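Local structure of foldase protein PrsA (Bacillus subtilis, 4WO7) at residues V194-Y198 and G199-I203; K81-L84 and K85-K89; K103-D106 and A107-K110; E137-K141 and K142-F146; V249-K252 and D253-D256. The protein helps secreted proteins fold outside the membrane after translocation and has peptidyl-prolyl cis-trans isomerase activity. All coordinates share one frame; numbering follows the deposited sequence.

Contact 1 of 5, residues V194-Y198 and G199-I203; sequences VKTQY and GYHII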
loop_
_atom_site.group_PDB
_atom_site.type_symbol
_atom_site.label_atom_id
_atom_site.label_comp_id
_atom_site.label_asym_id
_atom_site.label_seq_id
_atom_site.Cartn_x
_atom_site.Cartn_y
_atom_site.Cartn_z
ATOM N N VAL A 194 24.088 -26.593 -0.846
ATOM C CA VAL A 194 22.732 -27.134 -0.758
ATOM C C VAL A 194 21.883 -26.639 -1.920
ATOM O O VAL A 194 21.527 -25.463 -1.983
ATOM C CB VAL A 194 22.048 -26.740 0.581
ATOM C CG1 VAL A 194 20.583 -27.170 0.611
ATOM C CG2 VAL A 194 22.803 -27.314 1.771
ATOM N N LYS A 195 21.552 -27.552 -2.828
ATOM C CA LYS A 195 20.753 -27.236 -4.007
ATOM C C LYS A 195 19.291 -26.991 -3.641
ATOM O O LYS A 195 18.676 -27.807 -2.953
ATOM C CB LYS A 195 20.858 -28.375 -5.031
ATOM C CG LYS A 195 19.921 -28.257 -6.229
ATOM C CD LYS A 195 20.174 -26.980 -7.013
ATOM C CE LYS A 195 19.258 -26.862 -8.220
ATOM N NZ LYS A 195 19.397 -25.534 -8.878
ATOM N N THR A 196 18.742 -25.870 -4.101
ATOM C CA THR A 196 17.317 -25.581 -3.929
ATOM C C THR A 196 16.750 -24.854 -5.141
ATOM O O THR A 196 17.409 -24.737 -6.177
ATOM C CB THR A 196 17.028 -24.717 -2.684
ATOM O OG1 THR A 196 17.536 -23.391 -2.887
ATOM C CG2 THR A 196 17.641 -25.323 -1.436
ATOM N N GLN A 197 15.518 -24.370 -5.003
ATOM C CA GLN A 197 14.846 -23.682 -6.094
ATOM C C GLN A 197 15.610 -22.417 -6.464
ATOM O O GLN A 197 15.747 -22.075 -7.640
ATOM C CB GLN A 197 13.420 -23.274 -5.721
ATOM C CG GLN A 197 12.485 -24.402 -5.306
ATOM C CD GLN A 197 12.206 -24.419 -3.801
ATOM O OE1 GLN A 197 12.647 -23.541 -3.057
ATOM N NE2 GLN A 197 11.449 -25.414 -3.356
ATOM N N TYR A 198 16.108 -21.727 -5.441
ATOM C CA TYR A 198 16.732 -20.423 -5.623
ATOM C C TYR A 198 18.165 -20.569 -6.124
ATOM O O TYR A 198 18.711 -19.647 -6.731
ATOM C CB TYR A 198 16.734 -19.633 -4.307
ATOM C CG TYR A 198 15.457 -19.729 -3.492
ATOM C CD1 TYR A 198 14.350 -18.940 -3.782
ATOM C CD2 TYR A 198 15.373 -20.598 -2.411
ATOM C CE1 TYR A 198 13.191 -19.029 -3.026
ATOM C CE2 TYR A 198 14.221 -20.692 -1.651
ATOM C CZ TYR A 198 13.135 -19.905 -1.962
ATOM O OH TYR A 198 11.988 -19.998 -1.206
ATOM N N GLY A 199 18.769 -21.729 -5.870
ATOM C CA GLY A 199 20.127 -21.998 -6.311
ATOM C C GLY A 199 20.870 -22.894 -5.336
ATOM O O GLY A 199 20.301 -23.843 -4.796
ATOM N N TYR A 200 22.147 -22.584 -5.120
ATOM C CA TYR A 200 22.975 -23.284 -4.136
ATOM C C TYR A 200 23.298 -22.447 -2.910
ATOM O O TYR A 200 23.628 -21.265 -3.001
ATOM C CB TYR A 200 24.282 -23.769 -4.762
ATOM C CG TYR A 200 24.117 -25.006 -5.607
ATOM C CD1 TYR A 200 23.693 -24.933 -6.924
ATOM C CD2 TYR A 200 24.381 -26.256 -5.069
ATOM C CE1 TYR A 200 23.547 -26.076 -7.685
ATOM C CE2 TYR A 200 24.236 -27.399 -5.817
ATOM C CZ TYR A 200 23.816 -27.308 -7.123
ATOM O OH TYR A 200 23.670 -28.460 -7.862
ATOM N N HIS A 201 23.189 -23.100 -1.758
ATOM C CA HIS A 201 23.334 -22.452 -0.466
ATOM C C HIS A 201 24.540 -22.960 0.297
ATOM O O HIS A 201 24.840 -24.154 0.282
ATOM C CB HIS A 201 22.097 -22.681 0.400
ATOM C CG HIS A 201 20.835 -22.120 -0.173
ATOM N ND1 HIS A 201 20.081 -21.180 0.489
ATOM C CD2 HIS A 201 20.197 -22.366 -1.341
ATOM C CE1 HIS A 201 19.026 -20.869 -0.245
ATOM N NE2 HIS A 201 19.074 -21.574 -1.359
ATOM N N ILE A 202 25.232 -22.038 0.953
ATOM C CA ILE A 202 26.160 -22.392 2.012
ATOM C C ILE A 202 25.558 -21.869 3.303
ATOM O O ILE A 202 25.443 -20.662 3.494
ATOM C CB ILE A 202 27.567 -21.811 1.797
ATOM C CG1 ILE A 202 28.248 -22.511 0.621
ATOM C CG2 ILE A 202 28.426 -22.022 3.042
ATOM C CD1 ILE A 202 29.448 -21.770 0.082
ATOM N N ILE A 203 25.190 -22.786 4.191
ATOM C CA ILE A 203 24.499 -22.427 5.421
ATOM C C ILE A 203 25.425 -22.517 6.615
ATOM O O ILE A 203 26.207 -23.457 6.731
ATOM C CB ILE A 203 23.287 -23.330 5.714
ATOM C CG1 ILE A 203 22.472 -23.586 4.445
ATOM C CG2 ILE A 203 22.415 -22.677 6.787
ATOM C CD1 ILE A 203 21.335 -24.564 4.644
#
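Val194 and His201 face each other as an antiparallel hydrogen-bonded pair in a beta hairpin. Val194 N donates to His201 O at 2.8 Å, and His201 N returns the bond to Val194 O. The turn is closed by Thr196 N, which donates to Gly199 O at 2.6 Å. A weak bond runs back from Gly199 N to Thr196 O. Gln197 and Tyr198 fill the corner with type I turn angles. Gly199 has phi 147°, where a CB would collide with the carbonyl oxygen of Tyr198.

Among side chains, His201 NE2 makes a weak bond to Thr196 OG1 at 2.8 Å, the two groups crossing at about a right angle. The hydroxyl stands between Thr196 N and the carbonyl carbon (chi1 69°), turned to the imidazole. Tyr198 CD2 lies near the plane of that imidazole, 4.0 Å from NE2.

On the other sheet face, Lys195 bends at chi2 and lays CD over the Tyr200 ring. This CH-pi contact is 3.9 Å from CD to the ring centroid.

His201 also meets the rings of His124 and Phe178, consistent with the paired histidines of parvulin active sites. Strand 119-127 bonds to the far edge of strand 200-207. Helix 130-142 packs on Tyr200 and Ile202, and helix 176-183 on Thr196 and Ile203.

Contact 2 of 5, residues K81-L84 and K85-K89; sequences KDYL and KEQVK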
loop_
_atom_site.group_PDB
_atom_site.type_symbol
_atom_site.label_atom_id
_atom_site.label_comp_id
_atom_site.label_asym_id
_atom_site.label_seq_id
_atom_site.Cartn_x
_atom_site.Cartn_y
_atom_site.Cartn_z
ATOM N N LYS A 81 20.521 16.194 -2.963
ATOM C CA LYS A 81 21.355 15.524 -1.978
ATOM C C LYS A 81 20.949 15.943 -0.564
ATOM O O LYS A 81 20.897 15.117 0.347
ATOM C CB LYS A 81 22.824 15.849 -2.247
ATOM C CG LYS A 81 23.820 14.860 -1.676
ATOM C CD LYS A 81 25.245 15.285 -2.003
ATOM C CE LYS A 81 26.254 14.211 -1.627
ATOM N NZ LYS A 81 27.658 14.642 -1.877
ATOM N N ASP A 82 20.655 17.230 -0.389
ATOM C CA ASP A 82 20.325 17.769 0.931
ATOM C C ASP A 82 18.991 17.258 1.462
ATOM O O ASP A 82 18.860 16.978 2.651
ATOM C CB ASP A 82 20.298 19.300 0.919
ATOM C CG ASP A 82 21.670 19.910 0.688
ATOM O OD1 ASP A 82 22.655 19.411 1.273
ATOM O OD2 ASP A 82 21.752 20.934 -0.024
ATOM N N TYR A 83 18.000 17.144 0.584
ATOM C CA TYR A 83 16.680 16.692 1.002
ATOM C C TYR A 83 16.727 15.260 1.525
ATOM O O TYR A 83 16.054 14.936 2.499
ATOM C CB TYR A 83 15.680 16.797 -0.148
ATOM C CG TYR A 83 14.282 16.391 0.253
ATOM C CD1 TYR A 83 13.508 17.198 1.070
ATOM C CD2 TYR A 83 13.746 15.188 -0.172
ATOM C CE1 TYR A 83 12.236 16.824 1.440
ATOM C CE2 TYR A 83 12.477 14.808 0.190
ATOM C CZ TYR A 83 11.724 15.628 0.999
ATOM O OH TYR A 83 10.451 15.252 1.367
ATOM N N LEU A 84 17.522 14.407 0.889
ATOM C CA LEU A 84 17.688 13.031 1.358
ATOM C C LEU A 84 18.325 12.994 2.742
ATOM O O LEU A 84 17.888 12.237 3.611
ATOM C CB LEU A 84 18.508 12.214 0.357
ATOM C CG LEU A 84 17.761 11.724 -0.892
ATOM C CD1 LEU A 84 16.630 12.654 -1.343
ATOM C CD2 LEU A 84 18.739 11.471 -2.029
ATOM N N LYS A 85 19.347 13.816 2.946
ATOM C CA LYS A 85 20.002 13.911 4.242
ATOM C C LYS A 85 18.981 14.281 5.308
ATOM O O LYS A 85 18.982 13.726 6.405
ATOM C CB LYS A 85 21.089 14.977 4.214
ATOM C CG LYS A 85 22.273 14.662 3.342
ATOM C CD LYS A 85 23.263 15.804 3.410
ATOM C CE LYS A 85 24.091 15.893 2.145
ATOM N NZ LYS A 85 24.838 17.177 2.067
ATOM N N GLU A 86 18.102 15.215 4.958
ATOM C CA GLU A 86 17.054 15.685 5.857
ATOM C C GLU A 86 16.132 14.550 6.285
ATOM O O GLU A 86 15.761 14.452 7.453
ATOM C CB GLU A 86 16.241 16.797 5.191
ATOM C CG GLU A 86 16.936 18.147 5.129
ATOM C CD GLU A 86 16.075 19.198 4.455
ATOM O OE1 GLU A 86 16.538 20.347 4.300
ATOM O OE2 GLU A 86 14.928 18.872 4.081
ATOM N N GLN A 87 15.770 13.696 5.332
ATOM C CA GLN A 87 14.880 12.574 5.598
ATOM C C GLN A 87 15.556 11.548 6.490
ATOM O O GLN A 87 14.934 10.964 7.380
ATOM C CB GLN A 87 14.473 11.898 4.289
ATOM C CG GLN A 87 13.683 12.775 3.344
ATOM C CD GLN A 87 12.595 13.551 4.039
ATOM O OE1 GLN A 87 11.719 12.972 4.683
ATOM N NE2 GLN A 87 12.646 14.873 3.926
ATOM N N VAL A 88 16.842 11.344 6.244
ATOM C CA VAL A 88 17.640 10.435 7.046
ATOM C C VAL A 88 17.794 10.995 8.452
ATOM O O VAL A 88 17.720 10.252 9.430
ATOM C CB VAL A 88 19.020 10.187 6.400
ATOM C CG1 VAL A 88 19.992 9.551 7.395
ATOM C CG2 VAL A 88 18.866 9.318 5.156
ATOM N N LYS A 89 18.017 12.303 8.552
ATOM C CA LYS A 89 18.149 12.943 9.850
ATOM C C LYS A 89 16.863 12.756 10.645
ATOM O O LYS A 89 16.896 12.497 11.846
ATOM C CB LYS A 89 18.478 14.433 9.708
ATOM C CG LYS A 89 18.650 15.129 11.055
ATOM C CD LYS A 89 19.021 16.596 10.928
ATOM C CE LYS A 89 19.300 17.182 12.302
ATOM N NZ LYS A 89 19.522 18.650 12.276
#
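Tyr83 O takes the N-H of Gln87 at 3.1 Å as one rung of the regular i to i+4 ladder that also joins Lys81 to Lys85, Asp82 to Glu86 and Leu84 to Val88 in helix 81-101.

The side chains of Tyr83 and Gln87 cross one turn apart. CG of Tyr83 is anti to its own N (chi1 -178°), and the ring leans toward the following turn. Gln87 bends at chi2, which carries its amide over one ring face. NE2 sits 3.1 Å above the ring plane, toward the rim, with ring and amide planes 32° apart. Gln87 CG adds a CH-pi contact, 4.3 Å from the ring centroid. The carboxylate of Glu86 comes near the same ring, with OE2 3.7 Å from Tyr83 CD1.

On another side of the helix, Lys85 runs out extended next to Asp82, both pointing the same way. Its NZ forms a salt bridge with Asp82 OD1 at 3.2 Å.

Gln87 OE1 is bonded to Gln39, which would help hold the amide over the ring. Lys30 of the second subunit packs on Tyr83 in the dimer interface. The Asp82 carboxylate probably offsets part of the charge that Lys81 and Lys85 bring to this surface.

Contact 3 of 5, residues K103-D106 and A107-K110; sequences KVTD and ADIK
Thr105 and Asp108 form a capping box at the start of helix 106-113, with Thr105 as the N-cap. The Asp108 side chain reaches back toward the cap. Its CB lies 3.3 Å from Thr105 O. CG follows at 3.3 Å from Thr105 OG1, with OD1 slightly farther from the same hydroxyl. At the tip, OD2 accepts from Thr105 N at 3.2 Å. The donor stands above the carboxylate plane, 48° out of it. OD2 also has a salt bridge to Lys227, which joins the cap to helix 216-228.

The other half of the box is Asp108 N to Thr105 OG1, 3.2 Å long with 154° at the hydrogen. The two bonds together satisfy backbone N-H groups at the N-terminus of the helix.

Ile109 N donates to Thr105 O at 3.3 Å, the first i to i+4 bond, and Lys110 N to Asp106 O follows at 2.9 Å. Asp106 OD2 pairs with Lys216. Val104 and Ile109 bracket the capping box as a hydrophobic staple, with Val104 CG2 4.3 Å from Ile109 CG1.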
loop_
_atom_site.group_PDB
_atom_site.type_symbol
_atom_site.label_atom_id
_atom_site.label_comp_id
_atom_site.label_asym_id
_atom_site.label_seq_id
_atom_site.Cartn_x
_atom_site.Cartn_y
_atom_site.Cartn_z
ATOM N N LYS A 103 10.235 1.203 26.368
ATOM C CA LYS A 103 10.739 0.319 27.414
ATOM C C LYS A 103 10.228 -1.108 27.200
ATOM O O LYS A 103 9.017 -1.322 27.117
ATOM C CB LYS A 103 10.337 0.861 28.782
ATOM C CG LYS A 103 10.904 2.249 29.014
ATOM C CD LYS A 103 10.485 2.819 30.345
ATOM C CE LYS A 103 11.056 4.214 30.543
ATOM N NZ LYS A 103 10.708 4.777 31.873
ATOM N N VAL A 104 11.136 -2.081 27.105
ATOM C CA VAL A 104 10.717 -3.480 27.017
ATOM C C VAL A 104 10.714 -4.074 28.421
ATOM O O VAL A 104 11.678 -3.936 29.177
ATOM C CB VAL A 104 11.615 -4.363 26.090
ATOM C CG1 VAL A 104 12.023 -3.597 24.849
ATOM C CG2 VAL A 104 12.880 -4.857 26.778
ATOM N N THR A 105 9.586 -4.668 28.787
ATOM C CA THR A 105 9.438 -5.333 30.070
ATOM C C THR A 105 10.023 -6.734 29.988
ATOM O O THR A 105 10.357 -7.208 28.904
ATOM C CB THR A 105 7.964 -5.414 30.470
ATOM O OG1 THR A 105 7.258 -6.224 29.519
ATOM C CG2 THR A 105 7.362 -4.018 30.498
ATOM N N ASP A 106 10.152 -7.393 31.134
ATOM C CA ASP A 106 10.611 -8.778 31.166
ATOM C C ASP A 106 9.534 -9.708 30.639
ATOM O O ASP A 106 9.825 -10.827 30.210
ATOM C CB ASP A 106 11.029 -9.199 32.573
ATOM C CG ASP A 106 12.251 -8.465 33.040
ATOM O OD1 ASP A 106 12.631 -7.517 32.327
ATOM O OD2 ASP A 106 12.886 -8.893 34.033
ATOM N N ALA A 107 8.288 -9.249 30.677
ATOM C CA ALA A 107 7.204 -10.003 30.076
ATOM C C ALA A 107 7.450 -10.080 28.582
ATOM O O ALA A 107 7.275 -11.130 27.975
ATOM C CB ALA A 107 5.857 -9.355 30.364
ATOM N N ASP A 108 7.885 -8.969 27.997
ATOM C CA ASP A 108 8.208 -8.938 26.577
ATOM C C ASP A 108 9.388 -9.864 26.253
ATOM O O ASP A 108 9.434 -10.457 25.175
ATOM C CB ASP A 108 8.517 -7.510 26.124
ATOM C CG ASP A 108 7.327 -6.575 26.283
ATOM O OD1 ASP A 108 6.179 -7.068 26.286
ATOM O OD2 ASP A 108 7.540 -5.349 26.414
ATOM N N ILE A 109 10.345 -9.981 27.174
ATOM C CA ILE A 109 11.535 -10.791 26.915
ATOM C C ILE A 109 11.239 -12.275 27.052
ATOM O O ILE A 109 11.653 -13.076 26.213
ATOM C CB ILE A 109 12.697 -10.475 27.886
ATOM C CG1 ILE A 109 13.027 -8.985 27.904
ATOM C CG2 ILE A 109 13.940 -11.286 27.510
ATOM C CD1 ILE A 109 13.904 -8.588 29.076
ATOM N N LYS A 110 10.520 -12.640 28.108
ATOM C CA LYS A 110 10.183 -14.038 28.333
ATOM C C LYS A 110 9.201 -14.456 27.254
ATOM O O LYS A 110 9.197 -15.601 26.811
ATOM C CB LYS A 110 9.594 -14.261 29.728
ATOM C CG LYS A 110 9.696 -15.714 30.202
ATOM C CD LYS A 110 9.302 -15.872 31.664
ATOM C CE LYS A 110 7.852 -16.307 31.817
ATOM N NZ LYS A 110 7.665 -17.770 31.586
#

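Contact 4 of 5, residues E137-K141 and K142-F146; sequences EKKLK and KGEKF
Lys139 and Glu144 each carry CG anti to the carbonyl carbon, and their chains run side by side in the same direction. Lys139 bends at its last torsion (chi4 -70°), which turns NZ in toward the carboxylate. Glu144 stays extended. The salt bridge from NZ to Glu144 OE2 is 3.0 Å, and OE2 is met nearly head-on to its C-O bond. The methylenes of Lys139 line the same oxygen, with CD at 3.6 Å from OE2.

Leu140 takes the inner side. Its CD2 reaches Phe146 CD2 at 4.0 Å, the two side chains crossing at a slant. The Phe146 ring then packs on strands 119-127 and 200-207, so this corner of the helix is joined to the sheet. A water donates to Glu144 O at 2.7 Å. Its very short approach to Leu140 O makes that second link doubtful.

The backbone ends helix 130-142 in a defined way. Glu144 N donates to Lys139 O at 3.0 Å, and Gly143 N to Leu140 O at 2.9 Å. Gly143 has phi 126°, which would press a side chain against the carbonyl before it. These two bonds and the positive phi make a Schellman motif, a common C-terminal helix cap.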
loop_
_atom_site.group_PDB
_atom_site.type_symbol
_atom_site.label_atom_id
_atom_site.label_comp_id
_atom_site.label_asym_id
_atom_site.label_seq_id
_atom_site.Cartn_x
_atom_site.Cartn_y
_atom_site.Cartn_z
ATOM N N GLU A 137 33.238 -22.060 -1.103
ATOM C CA GLU A 137 33.571 -23.053 -0.092
ATOM C C GLU A 137 35.083 -23.050 0.127
ATOM O O GLU A 137 35.556 -23.186 1.257
ATOM C CB GLU A 137 33.079 -24.442 -0.505
ATOM C CG GLU A 137 33.065 -25.445 0.636
ATOM C CD GLU A 137 32.018 -25.115 1.684
ATOM O OE1 GLU A 137 30.857 -24.846 1.303
ATOM O OE2 GLU A 137 32.353 -25.119 2.887
ATOM N N LYS A 138 35.839 -22.890 -0.957
ATOM C CA LYS A 138 37.298 -22.864 -0.864
ATOM C C LYS A 138 37.823 -21.562 -0.272
ATOM O O LYS A 138 38.823 -21.561 0.443
ATOM C CB LYS A 138 37.955 -23.091 -2.230
ATOM C CG LYS A 138 37.919 -24.527 -2.712
ATOM C CD LYS A 138 38.516 -24.659 -4.100
ATOM C CE LYS A 138 38.431 -26.092 -4.592
ATOM N NZ LYS A 138 39.202 -27.033 -3.719
ATOM N N LYS A 139 37.139 -20.458 -0.541
ATOM C CA LYS A 139 37.546 -19.174 0.016
ATOM C C LYS A 139 37.320 -19.175 1.529
ATOM O O LYS A 139 38.085 -18.572 2.285
ATOM C CB LYS A 139 36.786 -18.037 -0.677
ATOM C CG LYS A 139 37.409 -17.661 -2.016
ATOM C CD LYS A 139 36.699 -16.502 -2.708
ATOM C CE LYS A 139 37.547 -15.907 -3.824
ATOM N NZ LYS A 139 38.718 -15.181 -3.266
ATOM N N LEU A 140 36.284 -19.879 1.971
ATOM C CA LEU A 140 36.048 -20.052 3.399
ATOM C C LEU A 140 37.176 -20.824 4.068
ATOM O O LEU A 140 37.718 -20.390 5.083
ATOM C CB LEU A 140 34.722 -20.770 3.652
ATOM C CG LEU A 140 33.458 -19.917 3.560
ATOM C CD1 LEU A 140 32.221 -20.795 3.552
ATOM C CD2 LEU A 140 33.406 -18.935 4.722
ATOM N N LYS A 141 37.517 -21.978 3.500
ATOM C CA LYS A 141 38.540 -22.841 4.075
ATOM C C LYS A 141 39.908 -22.168 4.094
ATOM O O LYS A 141 40.729 -22.460 4.961
ATOM C CB LYS A 141 38.646 -24.144 3.287
ATOM C CG LYS A 141 39.631 -25.146 3.875
ATOM C CD LYS A 141 39.673 -26.409 3.033
ATOM C CE LYS A 141 40.774 -27.359 3.480
ATOM N NZ LYS A 141 40.586 -27.754 4.904
ATOM N N LYS A 142 40.155 -21.279 3.134
ATOM C CA LYS A 142 41.403 -20.521 3.090
ATOM C C LYS A 142 41.456 -19.517 4.242
ATOM O O LYS A 142 42.533 -19.071 4.640
ATOM C CB LYS A 142 41.568 -19.795 1.743
ATOM C CG LYS A 142 41.935 -20.697 0.558
ATOM C CD LYS A 142 42.226 -19.894 -0.714
ATOM C CE LYS A 142 43.601 -19.235 -0.667
ATOM N NZ LYS A 142 44.023 -18.668 -1.986
ATOM N N GLY A 143 40.283 -19.153 4.759
ATOM C CA GLY A 143 40.189 -18.321 5.948
ATOM C C GLY A 143 39.354 -17.060 5.802
ATOM O O GLY A 143 39.194 -16.310 6.765
ATOM N N GLU A 144 38.830 -16.809 4.607
ATOM C CA GLU A 144 37.972 -15.647 4.398
ATOM C C GLU A 144 36.726 -15.765 5.281
ATOM O O GLU A 144 36.250 -16.872 5.539
ATOM C CB GLU A 144 37.593 -15.523 2.923
ATOM C CG GLU A 144 38.753 -15.101 2.022
ATOM C CD GLU A 144 38.290 -14.391 0.763
ATOM O OE1 GLU A 144 37.462 -13.458 0.865
ATOM O OE2 GLU A 144 38.766 -14.761 -0.331
ATOM N N LYS A 145 36.205 -14.634 5.748
ATOM C CA LYS A 145 35.072 -14.637 6.677
ATOM C C LYS A 145 33.741 -14.785 5.928
ATOM O O LYS A 145 33.593 -14.299 4.806
ATOM C CB LYS A 145 35.050 -13.370 7.542
ATOM C CG LYS A 145 36.330 -13.120 8.359
ATOM C CD LYS A 145 36.022 -12.447 9.699
ATOM C CE LYS A 145 37.251 -11.863 10.384
ATOM N NZ LYS A 145 37.571 -10.508 9.853
ATOM N N PHE A 146 32.785 -15.462 6.563
ATOM C CA PHE A 146 31.481 -15.769 5.965
ATOM C C PHE A 146 30.704 -14.509 5.595
ATOM O O PHE A 146 30.110 -14.433 4.521
ATOM C CB PHE A 146 30.658 -16.613 6.942
ATOM C CG PHE A 146 29.462 -17.291 6.326
ATOM C CD1 PHE A 146 28.237 -16.651 6.248
ATOM C CD2 PHE A 146 29.559 -18.588 5.856
ATOM C CE1 PHE A 146 27.142 -17.289 5.694
ATOM C CE2 PHE A 146 28.468 -19.228 5.305
ATOM C CZ PHE A 146 27.259 -18.580 5.224
HETATM O O HOH W 1 36.430 -19.296 6.793
#

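Contact 5 of 5, residues V249-K252 and D253-D256; sequences VKDK and DLKD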
loop_
_atom_site.group_PDB
_atom_site.type_symbol
_atom_site.label_atom_id
_atom_site.label_comp_id
_atom_site.label_asym_id
_atom_site.label_seq_id
_atom_site.Cartn_x
_atom_site.Cartn_y
_atom_site.Cartn_z
ATOM N N VAL A 249 -1.143 24.853 17.106
ATOM C CA VAL A 249 -1.431 25.017 15.690
ATOM C C VAL A 249 -2.336 26.227 15.503
ATOM O O VAL A 249 -3.434 26.273 16.054
ATOM C CB VAL A 249 -2.112 23.777 15.092
ATOM C CG1 VAL A 249 -2.450 24.019 13.621
ATOM C CG2 VAL A 249 -1.206 22.572 15.210
ATOM N N LYS A 250 -1.876 27.209 14.733
ATOM C CA LYS A 250 -2.632 28.443 14.581
ATOM C C LYS A 250 -3.582 28.371 13.393
ATOM O O LYS A 250 -4.522 29.162 13.291
ATOM C CB LYS A 250 -1.697 29.632 14.386
ATOM C CG LYS A 250 -0.821 29.939 15.574
ATOM C CD LYS A 250 -1.571 30.658 16.673
ATOM C CE LYS A 250 -0.637 30.976 17.828
ATOM N NZ LYS A 250 -1.317 31.711 18.924
ATOM N N ASP A 251 -3.330 27.424 12.496
ATOM C CA ASP A 251 -4.168 27.242 11.319
ATOM C C ASP A 251 -5.366 26.374 11.686
ATOM O O ASP A 251 -5.198 25.224 12.089
ATOM C CB ASP A 251 -3.353 26.606 10.185
ATOM C CG ASP A 251 -4.100 26.574 8.866
ATOM O OD1 ASP A 251 -4.883 25.626 8.649
ATOM O OD2 ASP A 251 -3.893 27.489 8.039
ATOM N N LYS A 252 -6.573 26.912 11.526
ATOM C CA LYS A 252 -7.776 26.186 11.932
ATOM C C LYS A 252 -7.969 24.883 11.167
ATOM O O LYS A 252 -8.423 23.891 11.740
ATOM C CB LYS A 252 -9.046 27.032 11.792
ATOM C CG LYS A 252 -9.164 28.181 12.786
ATOM C CD LYS A 252 -10.466 28.960 12.591
ATOM C CE LYS A 252 -11.658 28.084 12.996
ATOM N NZ LYS A 252 -12.982 28.757 12.924
ATOM N N ASP A 253 -7.637 24.884 9.879
ATOM C CA ASP A 253 -7.894 23.724 9.034
ATOM C C ASP A 253 -7.104 22.520 9.514
ATOM O O ASP A 253 -7.556 21.385 9.367
ATOM C CB ASP A 253 -7.516 24.006 7.580
ATOM C CG ASP A 253 -8.114 25.292 7.057
ATOM O OD1 ASP A 253 -9.306 25.288 6.688
ATOM O OD2 ASP A 253 -7.383 26.304 7.007
ATOM N N LEU A 254 -5.934 22.768 10.098
ATOM C CA LEU A 254 -5.052 21.683 10.505
ATOM C C LEU A 254 -4.978 21.528 12.011
ATOM O O LEU A 254 -4.134 20.783 12.518
ATOM C CB LEU A 254 -3.639 21.907 9.976
ATOM C CG LEU A 254 -3.463 21.960 8.466
ATOM C CD1 LEU A 254 -2.090 22.521 8.167
ATOM C CD2 LEU A 254 -3.646 20.577 7.872
ATOM N N LYS A 255 -5.836 22.233 12.743
ATOM C CA LYS A 255 -5.831 22.070 14.188
ATOM C C LYS A 255 -6.138 20.612 14.475
ATOM O O LYS A 255 -6.593 19.878 13.597
ATOM C CB LYS A 255 -6.832 22.982 14.901
ATOM C CG LYS A 255 -6.315 24.392 15.095
ATOM C CD LYS A 255 -7.333 25.292 15.761
ATOM C CE LYS A 255 -6.727 26.659 16.020
ATOM N NZ LYS A 255 -7.705 27.644 16.550
ATOM N N ASP A 256 -5.870 20.198 15.701
ATOM C CA ASP A 256 -6.098 18.827 16.130
ATOM C C ASP A 256 -5.168 17.845 15.415
ATOM O O ASP A 256 -5.371 16.629 15.476
ATOM C CB ASP A 256 -7.554 18.430 15.868
ATOM C CG ASP A 256 -8.538 19.459 16.389
ATOM O OD1 ASP A 256 -8.631 19.633 17.620
ATOM O OD2 ASP A 256 -9.208 20.108 15.555
#
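Val249 lies against the backbone of Leu254 and Lys255. Its CG1 comes 3.8 Å from Leu254 O and also touches Leu254 CB. Lys255 runs out extended beside the Val249 and Asp251 carbonyls. Its CE is 3.3 Å from Val249 O, and its CG meets Asp251 O. The extended chain ends near Lys252, with NZ 4.1 Å from Lys252 CG.

The backbone bonds define two overlapping beta turns. Leu254 N donates to Asp251 O at 3.2 Å, and Lys255 N donates to Lys252 O at the same length. The Asp251 side chain approximates an Asx turn over the first of these. Its carboxylate is placed for it by CG anti to the backbone N (chi1 -172°), and OD1 accepts weakly from Asp253 N at 3.1 Å. Leu254 N makes a second weak bond to the same oxygen.

Two acidic groups meet here. Asp251 OD1 and Asp253 OD2 are 3.1 Å apart, with carboxylate planes turned 44° against each other. Lys29 forms salt bridges with OD2 of both residues, and its charge probably offsets this repulsion.

Across the subunit boundary, Val249 joins an antiparallel ladder with a strand of the second subunit, so the sheet continues through the interface. Ile11 of that subunit packs on Asp251 and Leu254.

Overall arrangement
Along the chain the order is contact 2, contact 3, contact 4, contact 1 and contact 5, with none nested in another. Contacts 1 and 4 touch: Ile202 of the hairpin packs on Glu137, Leu140 and Phe146, and their centres are about 17 Å apart. Both belong to the PpiC-type isomerase domain. Contact 3 begins helix 106-113, the next helix after the one carrying contact 2, with centres about 34 Å apart. Contact 5 lies about 57 Å from contact 1, centre to centre, across the chain's centre. Contacts 2 and 5, with centres about 27 Å apart, both meet the second subunit. These two meeting places lie well away from the hairpin of contact 1.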